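Local coordinates for protein copper-containing nitrite reductase (Thermus scotoductus, PDB 6HBE) that probably reduces nitrite to nitric oxide with electrons from cytochrome c, as a homotrimeric copper enzyme with an additional copper-binding domain on each chain, at residues 39-44 against 161-166; 71-76 against 123-128; 356-361 against 390-395; 403-408 against 414-419; 425-428 against 434-437. All coordinates share one frame; numbering follows the deposited sequence.

Contact 1. Residues 39-44 against 161-166; sequences VYLRGF and SEAYAS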
# COMPACT_ATOMS: atom_id res chain seq x y z
N VAL C 39 10.60 -20.17 -13.21
CA VAL C 39 10.25 -18.72 -13.25
C VAL C 39 11.52 -17.87 -13.13
O VAL C 39 12.21 -17.91 -12.11
CB VAL C 39 9.26 -18.33 -12.13
CG1 VAL C 39 8.93 -16.83 -12.20
CG2 VAL C 39 7.99 -19.15 -12.26
N TYR C 40 11.84 -17.13 -14.20
CA TYR C 40 13.06 -16.35 -14.30
C TYR C 40 12.79 -14.86 -14.31
O TYR C 40 11.84 -14.44 -14.93
CB TYR C 40 13.84 -16.74 -15.56
CG TYR C 40 14.25 -18.17 -15.52
CD1 TYR C 40 13.37 -19.17 -15.94
CD2 TYR C 40 15.49 -18.56 -15.01
CE1 TYR C 40 13.71 -20.51 -15.89
CE2 TYR C 40 15.84 -19.91 -14.95
CZ TYR C 40 14.94 -20.87 -15.41
OH TYR C 40 15.24 -22.21 -15.37
N LEU C 41 13.64 -14.09 -13.63
CA LEU C 41 13.55 -12.64 -13.49
C LEU C 41 14.80 -11.96 -14.05
O LEU C 41 15.91 -12.23 -13.58
CB LEU C 41 13.45 -12.29 -11.98
CG LEU C 41 13.45 -10.81 -11.58
CD1 LEU C 41 12.24 -10.09 -12.15
CD2 LEU C 41 13.48 -10.65 -10.06
N ARG C 42 14.62 -11.06 -15.01
CA ARG C 42 15.73 -10.24 -15.54
C ARG C 42 15.86 -8.97 -14.75
O ARG C 42 14.85 -8.34 -14.44
CB ARG C 42 15.51 -9.85 -17.00
CG ARG C 42 15.43 -11.01 -17.98
CD ARG C 42 15.71 -10.54 -19.40
NE ARG C 42 15.00 -11.39 -20.34
CZ ARG C 42 15.52 -12.36 -21.09
NH1 ARG C 42 14.69 -13.05 -21.89
NH2 ARG C 42 16.83 -12.65 -21.10
N GLY C 43 17.10 -8.58 -14.47
CA GLY C 43 17.38 -7.34 -13.76
C GLY C 43 18.85 -7.00 -13.69
O GLY C 43 19.61 -7.32 -14.59
N PHE C 44 19.24 -6.32 -12.62
CA PHE C 44 20.62 -5.94 -12.35
C PHE C 44 21.05 -6.55 -11.02
O PHE C 44 20.21 -6.73 -10.12
CB PHE C 44 20.77 -4.42 -12.24
CG PHE C 44 20.40 -3.64 -13.49
CD1 PHE C 44 21.13 -3.80 -14.67
CD2 PHE C 44 19.37 -2.68 -13.47
CE1 PHE C 44 20.80 -3.09 -15.83
CE2 PHE C 44 19.04 -1.96 -14.62
CZ PHE C 44 19.75 -2.16 -15.80
N SER C 161 12.56 -8.98 0.08
CA SER C 161 12.58 -8.10 -1.10
C SER C 161 11.46 -8.48 -2.07
O SER C 161 10.93 -9.59 -2.03
CB SER C 161 13.95 -8.16 -1.82
OG SER C 161 14.18 -9.42 -2.44
N GLU C 162 11.13 -7.52 -2.95
CA GLU C 162 10.02 -7.61 -3.91
C GLU C 162 10.54 -7.73 -5.34
O GLU C 162 11.63 -7.25 -5.63
CB GLU C 162 9.14 -6.33 -3.81
CG GLU C 162 8.52 -6.08 -2.43
CD GLU C 162 8.41 -4.61 -2.03
OE1 GLU C 162 8.35 -3.68 -2.92
OE2 GLU C 162 8.45 -4.38 -0.77
N ALA C 163 9.75 -8.35 -6.22
CA ALA C 163 10.02 -8.37 -7.65
C ALA C 163 8.82 -7.81 -8.38
O ALA C 163 7.69 -8.06 -7.96
CB ALA C 163 10.31 -9.78 -8.14
N TYR C 164 9.07 -7.06 -9.48
CA TYR C 164 8.03 -6.37 -10.26
C TYR C 164 7.97 -6.81 -11.73
O TYR C 164 9.03 -7.01 -12.38
CB TYR C 164 8.22 -4.85 -10.15
CG TYR C 164 7.86 -4.35 -8.76
CD1 TYR C 164 8.84 -4.33 -7.74
CD2 TYR C 164 6.56 -3.94 -8.44
CE1 TYR C 164 8.51 -3.94 -6.45
CE2 TYR C 164 6.22 -3.54 -7.14
CZ TYR C 164 7.20 -3.55 -6.15
OH TYR C 164 6.87 -3.19 -4.86
N ALA C 165 6.74 -6.92 -12.24
CA ALA C 165 6.48 -7.23 -13.66
C ALA C 165 6.61 -6.02 -14.61
O ALA C 165 6.74 -6.20 -15.84
CB ALA C 165 5.11 -7.83 -13.83
N SER C 166 6.54 -4.81 -14.07
CA SER C 166 6.57 -3.60 -14.90
C SER C 166 6.86 -2.39 -14.05
O SER C 166 6.65 -2.42 -12.85
CB SER C 166 5.26 -3.38 -15.64
OG SER C 166 4.17 -3.18 -14.74
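Leu41 and Ala163 meet methyl to methyl, with Leu41 CD2 3.8 Å from Ala163 CB. The reach comes almost wholly from the leucine: its CG stands anti to the backbone N (chi1 175°), which swings the branched end out from the strand across a gap of 8.0 Å between Leu41 CA and Ala163 CA. The second branch of the fork comes at longer range toward the backbone just beyond, Leu41 CD1 lying 4.5 Å from Tyr164 O. That carbonyl oxygen is buried by the apolar contact and has no hydrogen-bonding partner in the model.

Tyr164 itself turns its ring away from Leu41, back along its own chain. There Tyr164 OH is hydrogen-bonded to Glu162 OE1, at a very short 2.5 Å whose exact value is doubtful, with that oxygen at the ring edge, in the ring plane; Asn210 ND2 is a second partner of the hydroxyl. The Glu162 carboxylate is held further by the backbone N-H groups of Asn210 and Leu211, and Phe170 meets the Tyr164 ring edge to face. Leu41 is backed by Val311 and Ala163 by Met179, each on a strand next to its own in its sheet.

Strand 39-46 and strand 154-163 belong to different sheets, one in each of the two cupredoxin domains that make up the nitrite reductase core. What joins them here is a small apolar touch, burying 84 Å² in all. At this point the two domains meet by van der Waals contact alone; the Tyr164 hydroxyl and Glu162 carboxylate find their partners away from Leu41, and Tyr164 O adds no directional bond.

Contact 2. Residues 71-76 against 123-128; sequences DNVTHG and MAHTMG. With CU (copper (II) ion), chain N.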
# COMPACT_ATOMS: atom_id res chain seq x y z
N ASP C 71 29.06 -3.89 -16.48
CA ASP C 71 27.92 -3.78 -17.38
C ASP C 71 28.17 -2.74 -18.51
O ASP C 71 29.16 -2.03 -18.47
CB ASP C 71 26.68 -3.33 -16.58
CG ASP C 71 25.36 -3.83 -17.16
OD1 ASP C 71 25.34 -4.54 -18.19
OD2 ASP C 71 24.31 -3.51 -16.54
N ASN C 72 27.23 -2.64 -19.44
CA ASN C 72 27.21 -1.63 -20.52
C ASN C 72 26.43 -0.33 -20.20
O ASN C 72 26.36 0.54 -21.06
CB ASN C 72 26.66 -2.24 -21.84
CG ASN C 72 25.23 -2.79 -21.71
OD1 ASN C 72 24.80 -3.19 -20.64
ND2 ASN C 72 24.49 -2.81 -22.81
N VAL C 73 25.84 -0.21 -18.99
CA VAL C 73 25.28 1.06 -18.50
C VAL C 73 25.92 1.45 -17.17
O VAL C 73 26.52 0.61 -16.49
CB VAL C 73 23.73 1.06 -18.37
CG1 VAL C 73 23.08 0.65 -19.68
CG2 VAL C 73 23.24 0.18 -17.22
N THR C 74 25.76 2.72 -16.83
CA THR C 74 26.26 3.31 -15.59
C THR C 74 25.61 2.68 -14.36
O THR C 74 24.43 2.40 -14.40
CB THR C 74 25.99 4.83 -15.62
OG1 THR C 74 26.73 5.39 -16.71
CG2 THR C 74 26.39 5.55 -14.35
N HIS C 75 26.39 2.51 -13.28
CA HIS C 75 25.89 1.99 -11.99
C HIS C 75 26.56 2.82 -10.89
O HIS C 75 27.11 3.90 -11.17
CB HIS C 75 26.21 0.48 -11.84
CG HIS C 75 25.41 -0.39 -12.76
ND1 HIS C 75 24.06 -0.59 -12.60
CD2 HIS C 75 25.77 -1.11 -13.86
CE1 HIS C 75 23.61 -1.36 -13.57
NE2 HIS C 75 24.62 -1.69 -14.34
N GLY C 76 26.49 2.36 -9.66
CA GLY C 76 27.09 3.08 -8.54
C GLY C 76 26.79 2.35 -7.27
O GLY C 76 26.38 1.19 -7.31
N MET C 123 16.45 4.88 -7.58
CA MET C 123 15.17 4.18 -7.42
C MET C 123 14.97 3.14 -8.51
O MET C 123 14.64 1.97 -8.20
CB MET C 123 13.98 5.18 -7.41
CG MET C 123 13.98 6.12 -6.20
SD MET C 123 15.15 7.52 -6.25
CE MET C 123 14.33 8.61 -7.42
N ALA C 124 15.27 3.49 -9.77
CA ALA C 124 15.01 2.55 -10.88
C ALA C 124 15.89 1.29 -10.84
O ALA C 124 15.40 0.17 -11.05
CB ALA C 124 15.11 3.23 -12.24
N HIS C 125 17.16 1.45 -10.51
CA HIS C 125 18.08 0.27 -10.42
C HIS C 125 17.85 -0.60 -9.19
O HIS C 125 17.97 -1.83 -9.26
CB HIS C 125 19.55 0.69 -10.46
CG HIS C 125 20.02 1.12 -11.81
ND1 HIS C 125 21.30 0.85 -12.27
CD2 HIS C 125 19.40 1.82 -12.79
CE1 HIS C 125 21.45 1.39 -13.47
NE2 HIS C 125 20.31 1.97 -13.82
N THR C 126 17.56 0.01 -8.05
CA THR C 126 17.36 -0.75 -6.81
C THR C 126 16.20 -1.73 -6.97
O THR C 126 16.30 -2.94 -6.64
CB THR C 126 17.19 0.18 -5.60
OG1 THR C 126 18.42 0.90 -5.38
CG2 THR C 126 16.83 -0.61 -4.34
N MET C 127 15.12 -1.26 -7.56
CA MET C 127 13.96 -2.15 -7.78
C MET C 127 14.19 -3.30 -8.76
O MET C 127 13.43 -4.26 -8.75
CB MET C 127 12.69 -1.37 -8.10
CG MET C 127 12.65 -0.61 -9.39
SD MET C 127 12.47 -1.66 -10.83
CE MET C 127 11.03 -2.60 -10.56
N GLY C 128 15.25 -3.21 -9.58
CA GLY C 128 15.68 -4.30 -10.47
C GLY C 128 16.56 -5.39 -9.86
O GLY C 128 16.95 -6.31 -10.57
CU CU N . 22.78 0.07 -11.13
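His75 ND1 and His125 ND1 grip one copper ion between them, at 2.1 Å and 2.0 Å. The two nitrogens are drawn to 3.1 Å from each other, His75 ND1 to His125 ND1, as fellow ligands and not as hydrogen-bonding partners. Their side chains cross at about a right angle, the ring planes 67° apart, and His75 ND1 comes to the edge of the His125 ring near its plane. Each histidine has CG beside its backbone N and anti to the carbonyl carbon, which sends both rings inward to the metal.

His75 is steadied at its far nitrogen. Its NE2 donates to Asp71 OD2 over 2.9 Å in a nearly straight bond (172°), using the anti lone pair of the carboxylate and running in the imidazole plane. Ser30 OG also bonds that oxygen. On the other ring, His125 NE2 is bonded to Glu385 OE1, and Phe44 stacks on the imidazole. Backbone oxygen Thr74 O lies 3.3 Å from His125 CE1 and has no hydrogen-bonding partner in the model.

Cys115 and Gln130 complete the site, a set consistent with a type 1 copper whose axial ligand is glutamine, as in stellacyanin. With an acceptor behind each imidazole, both rings are fixed in rotation, and the carboxylates probably make the metal-bound nitrogens stronger electron donors.

Contact 3. Residues 356-361 against 390-395; sequences NSFYPK and HDAVVI. With CU (copper (II) ion), chain L.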
# COMPACT_ATOMS: atom_id res chain seq x y z
N ASN C 356 11.16 3.39 -15.95
CA ASN C 356 12.09 2.91 -16.99
C ASN C 356 11.52 1.69 -17.73
O ASN C 356 12.18 0.66 -17.87
CB ASN C 356 13.48 2.61 -16.43
CG ASN C 356 14.26 3.86 -16.03
OD1 ASN C 356 13.72 4.97 -15.93
ND2 ASN C 356 15.55 3.69 -15.83
N SER C 357 10.26 1.82 -18.16
CA SER C 357 9.59 0.80 -18.95
C SER C 357 8.53 1.42 -19.82
O SER C 357 8.15 2.57 -19.61
CB SER C 357 8.99 -0.31 -18.08
OG SER C 357 7.79 0.07 -17.41
N PHE C 358 8.03 0.65 -20.80
CA PHE C 358 6.93 1.07 -21.65
C PHE C 358 5.68 0.28 -21.27
O PHE C 358 5.74 -0.93 -21.17
CB PHE C 358 7.23 0.88 -23.15
CG PHE C 358 8.41 1.67 -23.65
CD1 PHE C 358 8.30 3.03 -23.89
CD2 PHE C 358 9.65 1.05 -23.88
CE1 PHE C 358 9.39 3.76 -24.36
CE2 PHE C 358 10.74 1.77 -24.34
CZ PHE C 358 10.61 3.13 -24.57
N TYR C 359 4.54 0.97 -21.11
CA TYR C 359 3.26 0.34 -20.70
C TYR C 359 2.10 0.78 -21.58
O TYR C 359 1.77 1.95 -21.60
CB TYR C 359 2.94 0.68 -19.22
CG TYR C 359 1.73 -0.03 -18.69
CD1 TYR C 359 1.78 -1.39 -18.38
CD2 TYR C 359 0.53 0.62 -18.54
CE1 TYR C 359 0.66 -2.07 -17.92
CE2 TYR C 359 -0.61 -0.05 -18.08
CZ TYR C 359 -0.52 -1.39 -17.76
OH TYR C 359 -1.64 -2.04 -17.29
N PRO C 360 1.46 -0.13 -22.30
CA PRO C 360 1.71 -1.58 -22.31
C PRO C 360 3.01 -1.96 -23.06
O PRO C 360 3.50 -1.18 -23.90
CB PRO C 360 0.47 -2.12 -23.05
CG PRO C 360 0.07 -1.01 -23.96
CD PRO C 360 0.44 0.28 -23.28
N LYS C 361 3.61 -3.11 -22.69
CA LYS C 361 4.83 -3.60 -23.33
C LYS C 361 4.65 -3.92 -24.84
O LYS C 361 5.56 -3.65 -25.65
CB LYS C 361 5.37 -4.85 -22.62
CG LYS C 361 5.91 -4.59 -21.21
CD LYS C 361 6.25 -5.89 -20.48
CE LYS C 361 6.77 -5.68 -19.04
NZ LYS C 361 7.93 -4.73 -18.95
N HIS C 390 13.01 10.10 -21.35
CA HIS C 390 12.97 8.95 -22.25
C HIS C 390 12.64 9.37 -23.67
O HIS C 390 11.99 10.41 -23.90
CB HIS C 390 11.88 7.94 -21.85
CG HIS C 390 12.02 7.44 -20.45
ND1 HIS C 390 13.08 6.66 -20.06
CD2 HIS C 390 11.28 7.66 -19.35
CE1 HIS C 390 12.97 6.39 -18.77
NE2 HIS C 390 11.88 6.98 -18.31
N ASP C 391 13.05 8.51 -24.62
CA ASP C 391 12.56 8.55 -25.99
C ASP C 391 12.15 7.15 -26.40
O ASP C 391 12.24 6.19 -25.59
CB ASP C 391 13.60 9.21 -26.95
CG ASP C 391 14.91 8.39 -27.11
OD1 ASP C 391 14.95 7.17 -26.85
OD2 ASP C 391 15.92 8.98 -27.57
N ALA C 392 11.66 7.02 -27.63
CA ALA C 392 11.39 5.72 -28.21
C ALA C 392 11.99 5.71 -29.63
O ALA C 392 11.64 6.58 -30.43
CB ALA C 392 9.89 5.48 -28.27
N VAL C 393 12.87 4.73 -29.91
CA VAL C 393 13.62 4.62 -31.21
C VAL C 393 13.52 3.17 -31.74
O VAL C 393 13.91 2.21 -31.05
CB VAL C 393 15.12 5.05 -31.06
CG1 VAL C 393 15.25 6.39 -30.36
CG2 VAL C 393 15.96 4.03 -30.30
N VAL C 394 12.98 2.99 -32.94
CA VAL C 394 12.86 1.65 -33.51
C VAL C 394 14.25 1.08 -33.82
O VAL C 394 15.10 1.79 -34.40
CB VAL C 394 11.97 1.64 -34.76
CG1 VAL C 394 11.99 0.27 -35.44
CG2 VAL C 394 10.56 2.00 -34.39
N ILE C 395 14.48 -0.17 -33.43
CA ILE C 395 15.74 -0.87 -33.74
C ILE C 395 15.57 -2.22 -34.48
O ILE C 395 16.57 -2.88 -34.77
CB ILE C 395 16.62 -1.06 -32.48
CG1 ILE C 395 15.88 -1.85 -31.39
CG2 ILE C 395 17.07 0.29 -31.96
CD1 ILE C 395 16.75 -2.84 -30.64
CU CU L . 14.73 5.93 -21.04
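Asn356 and His390 face each other with their CA atoms 8.1 Å apart, and the gap widens to 9.2 Å between Phe358 CA and Ala392 CA, so side chains and not strand pairing span the space. Asn356 has a left-handed backbone (phi 50°, psi 48°), and its CG is anti to the carbonyl carbon.

From there the amide oxygen comes in at the edge of the imidazole, in the ring plane, with Asn356 OD1 3.3 Å from His390 CE1. Amide and ring planes stand 87° apart. The same oxygen accepts a hydrogen bond from His120 NE2. His390 is held at both nitrogens: His390 ND1 binds copper at 2.1 Å, while NE2 is bonded to Asp377 OD2. Its ring is therefore fixed in rotation, with the amide oxygen against the carbon between those two nitrogens.

Phe358 reaches the other half of the contact with its ring edge. Phe358 CZ lies 3.6 Å from Asp391 O, which sits in the plane of the ring and has no hydrogen-bonding partner in the model; the ring's weakly polar C-H rim is what meets this buried oxygen. Beside it, Phe358 CE1 approaches Ala392 CB at 4.3 Å. Tyr426 packs edge to face with the same phenylalanine, and the Asp391 carboxylate is bonded to Ser429 OG.

His390, Cys428, His431 and Met434 form the classic mononuclear copper site of a cupredoxin, here in the third, plastocyanin-like domain. The histidine standing alone in sequence, ahead of the Cys-His-Met loop, is its characteristic first ligand.

Contact 4. Residues 403-408 against 414-419; sequences FVTPKL and YRITFT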
# COMPACT_ATOMS: atom_id res chain seq x y z
N PHE C 403 10.24 4.86 -36.53
CA PHE C 403 10.03 6.16 -35.89
C PHE C 403 11.11 6.43 -34.86
O PHE C 403 11.82 5.51 -34.42
CB PHE C 403 8.63 6.27 -35.29
CG PHE C 403 8.30 5.20 -34.25
CD1 PHE C 403 8.67 5.35 -32.90
CD2 PHE C 403 7.60 4.05 -34.61
CE1 PHE C 403 8.38 4.37 -31.96
CE2 PHE C 403 7.30 3.07 -33.66
CZ PHE C 403 7.69 3.24 -32.33
N VAL C 404 11.25 7.72 -34.54
CA VAL C 404 12.09 8.19 -33.45
C VAL C 404 11.36 9.37 -32.82
O VAL C 404 10.94 10.29 -33.54
CB VAL C 404 13.57 8.52 -33.88
CG1 VAL C 404 13.66 9.64 -34.91
CG2 VAL C 404 14.43 8.85 -32.67
N THR C 405 11.15 9.33 -31.49
CA THR C 405 10.45 10.42 -30.82
C THR C 405 11.53 11.34 -30.32
O THR C 405 12.67 10.91 -30.16
CB THR C 405 9.57 9.97 -29.62
OG1 THR C 405 10.41 9.66 -28.50
CG2 THR C 405 8.71 8.79 -29.99
N PRO C 406 11.19 12.59 -30.05
CA PRO C 406 12.07 13.43 -29.20
C PRO C 406 12.28 12.86 -27.78
O PRO C 406 11.56 11.95 -27.36
CB PRO C 406 11.34 14.79 -29.12
CG PRO C 406 10.11 14.69 -29.97
CD PRO C 406 9.94 13.28 -30.42
N LYS C 407 13.24 13.41 -27.05
CA LYS C 407 13.42 13.04 -25.64
C LYS C 407 12.41 13.85 -24.80
O LYS C 407 12.38 15.07 -24.83
CB LYS C 407 14.86 13.27 -25.20
CG LYS C 407 15.81 12.26 -25.85
CD LYS C 407 17.26 12.64 -25.70
CE LYS C 407 18.16 11.71 -26.51
NZ LYS C 407 19.58 11.93 -26.13
N LEU C 408 11.54 13.14 -24.10
CA LEU C 408 10.40 13.75 -23.38
C LEU C 408 10.73 13.89 -21.89
O LEU C 408 11.21 12.93 -21.26
CB LEU C 408 9.18 12.87 -23.54
CG LEU C 408 8.70 12.59 -24.98
CD1 LEU C 408 7.46 11.70 -24.94
CD2 LEU C 408 8.40 13.89 -25.73
N TYR C 414 4.16 12.85 -27.31
CA TYR C 414 4.47 12.80 -28.76
C TYR C 414 3.54 11.83 -29.47
O TYR C 414 3.44 10.68 -29.05
CB TYR C 414 5.93 12.43 -28.99
CG TYR C 414 6.37 12.52 -30.46
CD1 TYR C 414 6.59 13.75 -31.06
CD2 TYR C 414 6.56 11.36 -31.21
CE1 TYR C 414 6.99 13.83 -32.40
CE2 TYR C 414 6.96 11.42 -32.53
CZ TYR C 414 7.16 12.65 -33.12
OH TYR C 414 7.55 12.68 -34.43
N ARG C 415 2.89 12.31 -30.54
CA ARG C 415 1.93 11.54 -31.32
C ARG C 415 2.48 11.03 -32.67
O ARG C 415 3.26 11.71 -33.36
CB ARG C 415 0.66 12.36 -31.56
CG ARG C 415 -0.21 12.49 -30.32
CD ARG C 415 -1.51 13.22 -30.57
NE ARG C 415 -2.26 13.41 -29.32
CZ ARG C 415 -3.53 13.83 -29.25
NH1 ARG C 415 -4.22 14.13 -30.35
NH2 ARG C 415 -4.11 13.97 -28.05
N ILE C 416 2.07 9.81 -33.01
CA ILE C 416 2.41 9.14 -34.27
C ILE C 416 1.15 8.46 -34.80
O ILE C 416 0.50 7.72 -34.07
CB ILE C 416 3.48 8.04 -34.07
CG1 ILE C 416 4.78 8.65 -33.57
CG2 ILE C 416 3.72 7.27 -35.36
CD1 ILE C 416 5.75 7.62 -33.02
N THR C 417 0.82 8.71 -36.07
CA THR C 417 -0.31 8.04 -36.71
C THR C 417 0.23 6.97 -37.66
O THR C 417 1.08 7.28 -38.52
CB THR C 417 -1.15 9.07 -37.50
OG1 THR C 417 -1.55 10.12 -36.62
CG2 THR C 417 -2.39 8.42 -38.13
N PHE C 418 -0.24 5.73 -37.49
CA PHE C 418 0.18 4.58 -38.29
C PHE C 418 -0.87 4.29 -39.38
O PHE C 418 -2.04 4.07 -39.08
CB PHE C 418 0.40 3.33 -37.38
CG PHE C 418 1.59 3.45 -36.46
CD1 PHE C 418 2.86 3.11 -36.89
CD2 PHE C 418 1.42 3.91 -35.16
CE1 PHE C 418 3.95 3.23 -36.05
CE2 PHE C 418 2.51 4.05 -34.31
CZ PHE C 418 3.78 3.70 -34.75
N THR C 419 -0.45 4.33 -40.65
CA THR C 419 -1.38 4.17 -41.82
C THR C 419 -1.27 2.83 -42.58
O THR C 419 -2.14 2.51 -43.41
CB THR C 419 -1.15 5.30 -42.86
OG1 THR C 419 0.18 5.21 -43.38
CG2 THR C 419 -1.39 6.69 -42.22
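Pro406 lies across the Tyr414 ring, its CD 3.5 Å from the ring centroid and only 15° off the normal, a CH-pi contact over the face. Tyr414 can offer that face because its CG is anti to the backbone N (chi1 -173°), which carries the ring out from strand 413-417 over the opposing loop. Thr405 touches the same ring obliquely, Thr405 CG2 to Tyr414 CD2 at 3.6 Å. At the base of the tyrosine, Leu408 CD2 adds a looser contact, 4.3 Å from Tyr414 CB.

Phe403 takes the less common rotamer with CG between the backbone N and the carbonyl carbon (chi1 58°). This turns the ring to the strand, where Ile416 and Phe418 both meet it. The tip of Ile416 comes in off-centre, Ile416 CD1 lying 3.7 Å from Phe403 CD1. The two aromatic ring planes are steeply inclined, and Phe403 CE2 comes to the edge of the Phe418 ring, near its plane, 3.7 Å from Phe418 CZ. Ile416 serves both aromatics, since its CG2 methyl lies over one face of Phe418, offset to the rim.

The loop is stiffened by a bond of its own, Thr405 OG1 to Pro406 O at 2.8 Å, and this hydroxyl also takes the N-H of Ala392. Phe403 and Thr405 further pair through their backbones with Val394 and Ala392.

The two segments run nearly antiparallel, yet strand 413-417 belongs to one sheet of the plastocyanin-like domain while the loop lines the edge of the other. The arrangement is that of a cupredoxin beta sandwich closed along its side by interlocking side chains.

Contact 5. Residues 425-428 against 434-437; sequences VYIC and MKGI. With CU (copper (II) ion), chain L.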
# COMPACT_ATOMS: atom_id res chain seq x y z
N VAL C 425 10.08 -3.28 -33.11
CA VAL C 425 10.61 -3.35 -31.76
C VAL C 425 11.34 -2.03 -31.54
O VAL C 425 12.14 -1.64 -32.39
CB VAL C 425 11.59 -4.53 -31.56
CG1 VAL C 425 12.04 -4.64 -30.11
CG2 VAL C 425 10.97 -5.82 -32.05
N TYR C 426 11.05 -1.35 -30.42
CA TYR C 426 11.69 -0.07 -30.10
C TYR C 426 12.33 -0.11 -28.71
O TYR C 426 11.94 -0.92 -27.86
CB TYR C 426 10.71 1.11 -30.25
CG TYR C 426 9.52 1.08 -29.31
CD1 TYR C 426 8.37 0.35 -29.61
CD2 TYR C 426 9.54 1.79 -28.10
CE1 TYR C 426 7.28 0.30 -28.74
CE2 TYR C 426 8.45 1.74 -27.22
CZ TYR C 426 7.33 1.00 -27.53
OH TYR C 426 6.22 0.96 -26.67
N ILE C 427 13.33 0.74 -28.52
CA ILE C 427 13.99 0.94 -27.22
C ILE C 427 14.00 2.41 -26.86
O ILE C 427 13.64 3.27 -27.67
CB ILE C 427 15.46 0.38 -27.18
CG1 ILE C 427 16.39 1.11 -28.16
CG2 ILE C 427 15.47 -1.11 -27.45
CD1 ILE C 427 17.84 0.66 -28.10
N CYS C 428 14.44 2.71 -25.64
CA CYS C 428 14.88 4.05 -25.30
C CYS C 428 16.39 4.17 -25.53
O CYS C 428 17.16 3.32 -25.07
CB CYS C 428 14.53 4.36 -23.86
SG CYS C 428 15.15 5.92 -23.28
N MET C 434 15.34 -0.67 -21.79
CA MET C 434 13.88 -0.44 -21.96
C MET C 434 13.45 -0.85 -23.34
O MET C 434 14.02 -0.37 -24.33
CB MET C 434 13.53 1.04 -21.86
CG MET C 434 13.71 1.63 -20.49
SD MET C 434 13.28 3.38 -20.39
CE MET C 434 11.63 3.46 -20.98
N LYS C 435 12.43 -1.69 -23.43
CA LYS C 435 12.02 -2.24 -24.72
C LYS C 435 10.52 -2.46 -24.83
O LYS C 435 9.88 -2.92 -23.88
CB LYS C 435 12.76 -3.57 -25.01
CG LYS C 435 12.51 -4.12 -26.42
CD LYS C 435 13.37 -5.35 -26.76
CE LYS C 435 14.83 -5.00 -26.96
NZ LYS C 435 15.62 -6.20 -27.36
N GLY C 436 9.99 -2.17 -26.01
CA GLY C 436 8.58 -2.37 -26.32
C GLY C 436 8.34 -2.74 -27.77
O GLY C 436 9.27 -2.69 -28.59
N ILE C 437 7.09 -3.08 -28.07
CA ILE C 437 6.64 -3.51 -29.43
C ILE C 437 5.36 -2.79 -29.81
O ILE C 437 4.43 -2.66 -28.98
CB ILE C 437 6.40 -5.04 -29.50
CG1 ILE C 437 7.74 -5.80 -29.44
CG2 ILE C 437 5.64 -5.43 -30.76
CD1 ILE C 437 7.62 -7.29 -29.19
CU CU L . 14.73 5.93 -21.04
O HOH W 1 4.32 -0.72 -26.71
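Tyr426 lays its ring flat over the backbone of Gly436, opposite it on the neighbouring strand. With CG between its N and carbonyl carbon (chi1 63°), the ring leans across the hairpin; Gly436 CA lies 4.0 Å from the ring centroid, offset toward the rim, in a CH-pi contact. The ring occupies the side of the sheet where glycine has no side chain. The two form an antiparallel hydrogen-bonded pair, Tyr426 N to Gly436 O at 2.9 Å and Gly436 N to Tyr426 O at 3.0 Å. A water at the ring edge donates to Ile437 O; its very short approach to Tyr426 OH is doubtful.

Val425, Ile427, Lys435 and Ile437 point to the face opposite the tyrosine, though the end of Ile427 leads away. Lys435 runs its aliphatic chain past the valine, Lys435 CD lying 3.7 Å from Val425 CG1. The bend at chi3 brings CE to Ile427 CG2. Val425 CG2 meets Ile437 CG1 more loosely, at 4.2 Å.

Where the strands give way to the loop, Cys428 SG, anti to its N, bonds copper at 2.3 Å. Met434 curls in beside it: Met434 SD lies 3.0 Å from the copper and 3.8 Å from Cys428 CB, the long approach of an axial thioether. Cys428 N makes a weak bond to Met434 O, and His390 and His431 complete the site.

Strands 422-427 and 435-443 thus form an antiparallel hairpin with the copper at its loop end, flanked by strand 393-398 (Val393 to Ile427) and strand 362-366 (Leu363 to Ile437).

From the N terminus, contact 1 closes the widest loop, tying a strand of the first cupredoxin domain to one of the second. Contact 2 is nested inside that loop and touches it where Phe44 N probably hydrogen-bonds to Gly128 O. Contacts 3, 4 and 5 follow in series in the plastocyanin-like domain, contact 3 closing a loop of 28 residues and contacts 4 and 5 one of five each. Contact 3 meets contact 2 through Ala124 and Asn356, bringing the third domain against the first. Contacts 3 and 5 share a copper ion. Contact 4 adjoins contact 3 through probable backbone hydrogen bonds and reaches contact 5 through Phe403 and Tyr426, so the three join both sheets of one sandwich.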